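Local coordinates for putative fumarylacetoacetate hydrolase family protein (Yersinia pestis, PDB 3S52), which is of unestablished function but is probably a member of the fumarylacetoacetate hydrolase family, with that family's C-terminal domain making up most of its chain, at residues A30-I33 and K34-S38; G135-V139 and A140-D144. All blocks are in the same frame, centred on the assembly; numbering follows the deposited sequence.

Interaction 1: A30-I33 and K34-S38; sequences AEHI and KEMGS. With SO4 (sulfate ion), chain E.
With its CG anti to the backbone N (chi1 173°), His32 lays its imidazole along the helix toward Glu35 and Met36, while Glu35 folds back to meet it by setting CG between its own backbone N and carbonyl carbon (chi1 85°) and running extended from there. His32 ND1 donates to Glu35 OE2 at 2.9 Å, an almost straight bond. The oxygen lies in the ring plane and is met on its anti side, the carboxylate standing nearly perpendicular to the imidazole. Backbone amides of Gly197 and Val198 take OE1 and OE2 of the same carboxylate, which fixes the carboxylate's rotation. On the other nitrogen, His32 NE2 donates to sulfate O1 at 2.9 Å and more weakly to O3. The arrangement is a His-carboxylate hydrogen bond with a sulfate on the far nitrogen, and the bonds at ND1 and NE2 together hold the ring. Met36, a selenomethionine, puts CG over one ring face, 3.2 Å from His32 CE1, and its bent chain carries SE to an oblique position 4.4 Å from the ring centroid. The helix ends in a Schellman motif: Gly37 takes positive phi, Gly37 N bonds to Lys34 O, and Ser38 N reaches Ile33 O at 3.1 Å. Ser27 N and Lys125 NZ also bond to the sulfate, probably a crystallisation ion. Thr194 and Val198 pack on His32 from a loop, and Met36 leans on Arg108, Gln111 and Lys115, joining helix 30-35 to helix 108-117.

Interaction 2: G135-V139 and A140-D144; sequences GFIPV and AEFGD
Ile137 and Phe142 meet on the buried side of the turn that leads from strand 131-138 into the short helix 139-142. The Ile137 methyl CD1 comes up at the ring edge, near the ring plane, 3.8 Å from Phe142 CD2, and the two side chains cross at about a right angle. Phe142 reaches this place because its CG stands anti to the backbone N (chi1 -168°). Leu211 touches both residues, Leu76 packs on Phe142, and the ring of Tyr99 meets the Phe142 ring with planes about 30° apart.

The outer side is looser and wet. Pro138, Val139, Ala140 and Glu141 are exposed, and the helix is only weakly bonded: Glu141 N reaches Pro138 O at 3.1 Å and Phe142 N reaches Val139 O at 3.3 Å, both amides standing well above the carbonyl planes. Two waters bridge the backbone around Gly143, which has positive phi. One donates to Val139 O (2.7 Å) and to Gly143 O (2.6 Å); the second donates to Val139 O, accepts from Gly143 N at 2.9 Å and donates weakly to Ala140 O.

Val139 O thus accepts from Phe142 N and from two waters. Between the side chains the contact is apolar, whereas its polar bonds are all made by backbone and solvent, consistent with a turn whose inner face is held by apolar packing and whose outer face relies on backbone and water bonds.

From the N terminus, the chain runs through strand 21-26 into helix 30-35, where interaction 1 closes a single helical turn and its C-terminal cap. Some hundred residues later, after strands 70-80 and 96-107 and helix 108-117, interaction 2 closes the turn from strand 131-138 into helix 139-142. The two are in series, neither nesting nor crossing, with centres 29 Å apart and nearest atoms about 18 Å apart. Interaction 1 ties its helix to helix 108-117 and the loop around Gly197; interaction 2 joins the end of a strand of the mixed sheet to strand 206-211 of the four-stranded antiparallel sheet.

Interaction 1: A30-I33 and K34-S38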
ATOM      1  N   ALA A  30      21.476 -10.148  -3.998  1.00 13.05           N
ATOM      2  CA  ALA A  30      22.329  -9.725  -5.116  1.00 17.27           C
ATOM      3  C   ALA A  30      22.081 -10.479  -6.424  1.00 15.70           C
ATOM      4  O   ALA A  30      22.069  -9.876  -7.495  1.00 17.81           O
ATOM      5  CB  ALA A  30      23.800  -9.799  -4.727  1.00 21.39           C
ATOM      6  N   GLU A  31      21.887 -11.793  -6.343  1.00 10.03           N
ATOM      7  CA  GLU A  31      21.643 -12.579  -7.547  1.00 19.67           C
ATOM      8  C   GLU A  31      20.292 -12.253  -8.193  1.00 18.52           C
ATOM      9  O   GLU A  31      20.127 -12.407  -9.401  1.00 16.55           O
ATOM     10  CB  GLU A  31      21.803 -14.080  -7.269  1.00 24.32           C
ATOM     11  CG  GLU A  31      23.265 -14.471  -7.030  1.00 38.18           C
ATOM     12  CD  GLU A  31      23.464 -15.956  -6.750  1.00 59.24           C
ATOM     13  OE1 GLU A  31      23.190 -16.399  -5.607  1.00 61.78           O
ATOM     14  OE2 GLU A  31      23.910 -16.678  -7.673  1.00 67.55           O
ATOM     15  N   HIS A  32      19.330 -11.796  -7.396  1.00 12.64           N
ATOM     16  CA  HIS A  32      18.062 -11.363  -7.957  1.00 13.84           C
ATOM     17  C   HIS A  32      18.221  -9.997  -8.624  1.00 17.62           C
ATOM     18  O   HIS A  32      17.694  -9.755  -9.723  1.00 19.30           O
ATOM     19  CB  HIS A  32      16.963 -11.313  -6.898  1.00 17.80           C
ATOM     20  CG  HIS A  32      15.688 -10.722  -7.403  1.00 14.09           C
ATOM     21  ND1 HIS A  32      15.022 -11.226  -8.498  1.00 15.11           N
ATOM     22  CD2 HIS A  32      14.977  -9.646  -6.991  1.00 20.22           C
ATOM     23  CE1 HIS A  32      13.942 -10.500  -8.726  1.00 17.88           C
ATOM     24  NE2 HIS A  32      13.894  -9.531  -7.826  1.00 12.81           N
ATOM     25  N   ILE A  33      18.959  -9.105  -7.977  1.00 14.15           N
ATOM     26  CA  ILE A  33      19.255  -7.829  -8.605  1.00 10.06           C
ATOM     27  C   ILE A  33      19.906  -8.025  -9.981  1.00 18.67           C
ATOM     28  O   ILE A  33      19.623  -7.292 -10.930  1.00 17.07           O
ATOM     29  CB  ILE A  33      20.140  -6.961  -7.735  1.00 11.42           C
ATOM     30  CG1 ILE A  33      19.396  -6.563  -6.456  1.00 13.42           C
ATOM     31  CG2 ILE A  33      20.530  -5.716  -8.504  1.00 14.35           C
ATOM     32  CD1 ILE A  33      20.243  -5.723  -5.498  1.00 18.41           C
ATOM     33  N   LYS A  34      20.757  -9.036 -10.087  1.00 17.55           N
ATOM     34  CA  LYS A  34      21.499  -9.296 -11.313  1.00 23.14           C
ATOM     35  C   LYS A  34      20.587  -9.814 -12.439  1.00 27.01           C
ATOM     36  O   LYS A  34      20.704  -9.379 -13.584  1.00 31.03           O
ATOM     37  CB  LYS A  34      22.637 -10.274 -11.010  1.00 27.41           C
ATOM     38  CG  LYS A  34      23.429 -10.739 -12.205  1.00 41.59           C
ATOM     39  CD  LYS A  34      24.358 -11.886 -11.804  1.00 53.53           C
ATOM     40  CE  LYS A  34      25.181 -12.393 -12.988  1.00 61.43           C
ATOM     41  NZ  LYS A  34      24.355 -12.810 -14.158  1.00 60.80           N
ATOM     42  N   GLU A  35      19.661 -10.710 -12.106  1.00 21.32           N
ATOM     43  CA  GLU A  35      18.750 -11.277 -13.103  1.00 20.37           C
ATOM     44  C   GLU A  35      17.668 -10.285 -13.545  1.00 20.98           C
ATOM     45  O   GLU A  35      17.100 -10.434 -14.625  1.00 22.68           O
ATOM     46  CB  GLU A  35      18.102 -12.564 -12.583  1.00 22.14           C
ATOM     47  CG  GLU A  35      16.856 -12.327 -11.719  1.00 21.06           C
ATOM     48  CD  GLU A  35      16.368 -13.594 -11.050  1.00 23.25           C
ATOM     49  OE1 GLU A  35      16.861 -14.673 -11.431  1.00 20.39           O
ATOM     50  OE2 GLU A  35      15.506 -13.512 -10.142  1.00 23.93           O
HETATM   51  N   MSE A  36      17.389  -9.280 -12.716  1.00 16.73           N
HETATM   52  CA  MSE A  36      16.482  -8.184 -13.100  1.00 20.51           C
HETATM   53  C   MSE A  36      17.213  -7.080 -13.875  1.00 25.04           C
HETATM   54  O   MSE A  36      16.611  -6.070 -14.246  1.00 22.93           O
HETATM   55  CB  MSE A  36      15.815  -7.549 -11.867  1.00 19.68           C
HETATM   56  CG  MSE A  36      15.019  -8.523 -10.991  1.00 29.19           C
HETATM   57 SE   MSE A  36      13.407  -9.172 -11.888  0.59 37.52          SE
HETATM   58  CE  MSE A  36      12.211  -7.685 -11.452  1.00 38.01           C
ATOM     59  N   GLY A  37      18.512  -7.257 -14.096  1.00 27.37           N
ATOM     60  CA  GLY A  37      19.302  -6.255 -14.793  1.00 33.26           C
ATOM     61  C   GLY A  37      19.411  -4.920 -14.068  1.00 36.52           C
ATOM     62  O   GLY A  37      19.772  -3.912 -14.664  1.00 35.80           O
ATOM     63  N   SER A  38      19.101  -4.900 -12.778  1.00 34.19           N
ATOM     64  CA  SER A  38      19.178  -3.656 -12.013  1.00 33.94           C
ATOM     65  C   SER A  38      20.430  -3.565 -11.146  1.00 30.22           C
ATOM     66  O   SER A  38      21.364  -4.355 -11.286  1.00 28.55           O
ATOM     67  CB  SER A  38      17.910  -3.411 -11.189  1.00 35.55           C
ATOM     68  OG  SER A  38      17.575  -4.535 -10.403  1.00 43.41           O
TER
HETATM   69  S   SO4 E 219      11.909  -6.610  -7.072  1.00 38.44           S
HETATM   70  O1  SO4 E 219      11.758  -7.623  -8.118  1.00 30.76           O
HETATM   71  O2  SO4 E 219      10.680  -6.520  -6.304  1.00 29.47           O
HETATM   72  O3  SO4 E 219      13.004  -6.961  -6.165  1.00 35.38           O
HETATM   73  O4  SO4 E 219      12.183  -5.322  -7.731  1.00 36.20           O

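Interaction 2: G135-V139 and A140-D144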
ATOM      1  N   GLY A 135       0.868 -20.324   6.867  1.00  9.33           N
ATOM      2  CA  GLY A 135       0.677 -20.109   8.284  1.00 12.73           C
ATOM      3  C   GLY A 135       2.021 -19.720   8.878  1.00 13.59           C
ATOM      4  O   GLY A 135       3.057 -19.883   8.234  1.00 11.81           O
ATOM      5  N   PHE A 136       2.003 -19.217  10.103  1.00 12.87           N
ATOM      6  CA  PHE A 136       3.221 -18.806  10.781  1.00 13.27           C
ATOM      7  C   PHE A 136       3.732 -19.817  11.801  1.00 16.93           C
ATOM      8  O   PHE A 136       2.948 -20.464  12.509  1.00 17.75           O
ATOM      9  CB  PHE A 136       3.046 -17.417  11.411  1.00 11.05           C
ATOM     10  CG  PHE A 136       2.899 -16.332  10.392  1.00 11.51           C
ATOM     11  CD1 PHE A 136       4.020 -15.730   9.836  1.00  9.00           C
ATOM     12  CD2 PHE A 136       1.646 -15.971   9.929  1.00  9.73           C
ATOM     13  CE1 PHE A 136       3.879 -14.750   8.863  1.00 15.42           C
ATOM     14  CE2 PHE A 136       1.502 -14.992   8.961  1.00 11.76           C
ATOM     15  CZ  PHE A 136       2.632 -14.385   8.426  1.00 11.24           C
ATOM     16  N   ILE A 137       5.057 -19.942  11.833  1.00 11.28           N
ATOM     17  CA  ILE A 137       5.792 -20.774  12.781  1.00 10.17           C
ATOM     18  C   ILE A 137       6.256 -19.959  13.985  1.00 11.86           C
ATOM     19  O   ILE A 137       6.769 -18.865  13.819  1.00 16.59           O
ATOM     20  CB  ILE A 137       7.026 -21.364  12.105  1.00 10.84           C
ATOM     21  CG1 ILE A 137       6.600 -22.197  10.888  1.00 17.56           C
ATOM     22  CG2 ILE A 137       7.842 -22.197  13.090  1.00 10.73           C
ATOM     23  CD1 ILE A 137       7.721 -22.438   9.904  1.00 22.63           C
ATOM     24  N   PRO A 138       6.091 -20.494  15.211  1.00 14.54           N
ATOM     25  CA  PRO A 138       6.482 -19.689  16.373  1.00 13.58           C
ATOM     26  C   PRO A 138       7.954 -19.315  16.337  1.00 15.09           C
ATOM     27  O   PRO A 138       8.799 -20.091  15.891  1.00 15.26           O
ATOM     28  CB  PRO A 138       6.189 -20.616  17.558  1.00 11.56           C
ATOM     29  CG  PRO A 138       5.118 -21.548  17.044  1.00 13.00           C
ATOM     30  CD  PRO A 138       5.487 -21.780  15.605  1.00 14.17           C
ATOM     31  N   VAL A 139       8.261 -18.119  16.810  1.00 16.81           N
ATOM     32  CA  VAL A 139       9.649 -17.708  16.970  1.00 18.57           C
ATOM     33  C   VAL A 139      10.479 -18.788  17.685  1.00 22.83           C
ATOM     34  O   VAL A 139      11.608 -19.086  17.281  1.00 21.15           O
ATOM     35  CB  VAL A 139       9.737 -16.398  17.745  1.00 22.74           C
ATOM     36  CG1 VAL A 139      11.182 -16.100  18.137  1.00 28.00           C
ATOM     37  CG2 VAL A 139       9.167 -15.279  16.917  1.00 21.71           C
ATOM     38  N   ALA A 140       9.907 -19.379  18.733  1.00 21.44           N
ATOM     39  CA  ALA A 140      10.596 -20.402  19.536  1.00 28.26           C
ATOM     40  C   ALA A 140      11.000 -21.678  18.778  1.00 33.56           C
ATOM     41  O   ALA A 140      11.972 -22.329  19.144  1.00 37.63           O
ATOM     42  CB  ALA A 140       9.757 -20.771  20.751  1.00 28.71           C
ATOM     43  N   GLU A 141      10.235 -22.067  17.763  1.00 24.25           N
ATOM     44  CA  GLU A 141      10.565 -23.268  16.999  1.00 25.00           C
ATOM     45  C   GLU A 141      11.307 -22.981  15.692  1.00 24.33           C
ATOM     46  O   GLU A 141      11.744 -23.913  15.010  1.00 26.04           O
ATOM     47  CB  GLU A 141       9.282 -24.061  16.680  1.00 27.68           C
ATOM     48  CG  GLU A 141       8.408 -24.366  17.893  1.00 36.63           C
ATOM     49  CD  GLU A 141       9.102 -25.273  18.915  1.00 55.05           C
ATOM     50  OE1 GLU A 141      10.000 -26.053  18.520  1.00 62.98           O
ATOM     51  OE2 GLU A 141       8.754 -25.210  20.116  1.00 56.50           O
ATOM     52  N   PHE A 142      11.449 -21.708  15.329  1.00 15.80           N
ATOM     53  CA  PHE A 142      11.913 -21.390  13.975  1.00 14.73           C
ATOM     54  C   PHE A 142      13.433 -21.423  13.793  1.00 21.43           C
ATOM     55  O   PHE A 142      13.925 -21.654  12.699  1.00 19.28           O
ATOM     56  CB  PHE A 142      11.330 -20.065  13.462  1.00 11.53           C
ATOM     57  CG  PHE A 142      11.541 -19.852  11.981  1.00 14.96           C
ATOM     58  CD1 PHE A 142      12.481 -18.948  11.520  1.00 15.11           C
ATOM     59  CD2 PHE A 142      10.830 -20.599  11.058  1.00 15.83           C
ATOM     60  CE1 PHE A 142      12.678 -18.754  10.158  1.00 18.06           C
ATOM     61  CE2 PHE A 142      11.026 -20.434   9.711  1.00 15.98           C
ATOM     62  CZ  PHE A 142      11.952 -19.504   9.251  1.00 21.11           C
ATOM     63  N   GLY A 143      14.173 -21.176  14.862  1.00 23.34           N
ATOM     64  CA  GLY A 143      15.621 -21.132  14.759  1.00 26.70           C
ATOM     65  C   GLY A 143      16.112 -19.777  14.270  1.00 26.51           C
ATOM     66  O   GLY A 143      15.420 -18.765  14.409  1.00 19.60           O
ATOM     67  N   ASP A 144      17.295 -19.763  13.666  1.00 22.68           N
ATOM     68  CA  ASP A 144      17.896 -18.519  13.226  1.00 17.65           C
ATOM     69  C   ASP A 144      17.233 -18.104  11.926  1.00 12.09           C
ATOM     70  O   ASP A 144      17.386 -18.755  10.893  1.00 15.18           O
ATOM     71  CB  ASP A 144      19.396 -18.722  13.010  1.00 24.89           C
ATOM     72  CG  ASP A 144      20.113 -17.445  12.592  1.00 31.22           C
ATOM     73  OD1 ASP A 144      19.441 -16.434  12.290  1.00 23.49           O
ATOM     74  OD2 ASP A 144      21.364 -17.463  12.551  1.00 34.67           O
TER
HETATM   75  O   HOH W   1      13.340 -17.857  15.665  1.00 31.22           O
HETATM   76  O   HOH W   2      14.095 -20.624  17.686  1.00 35.58           O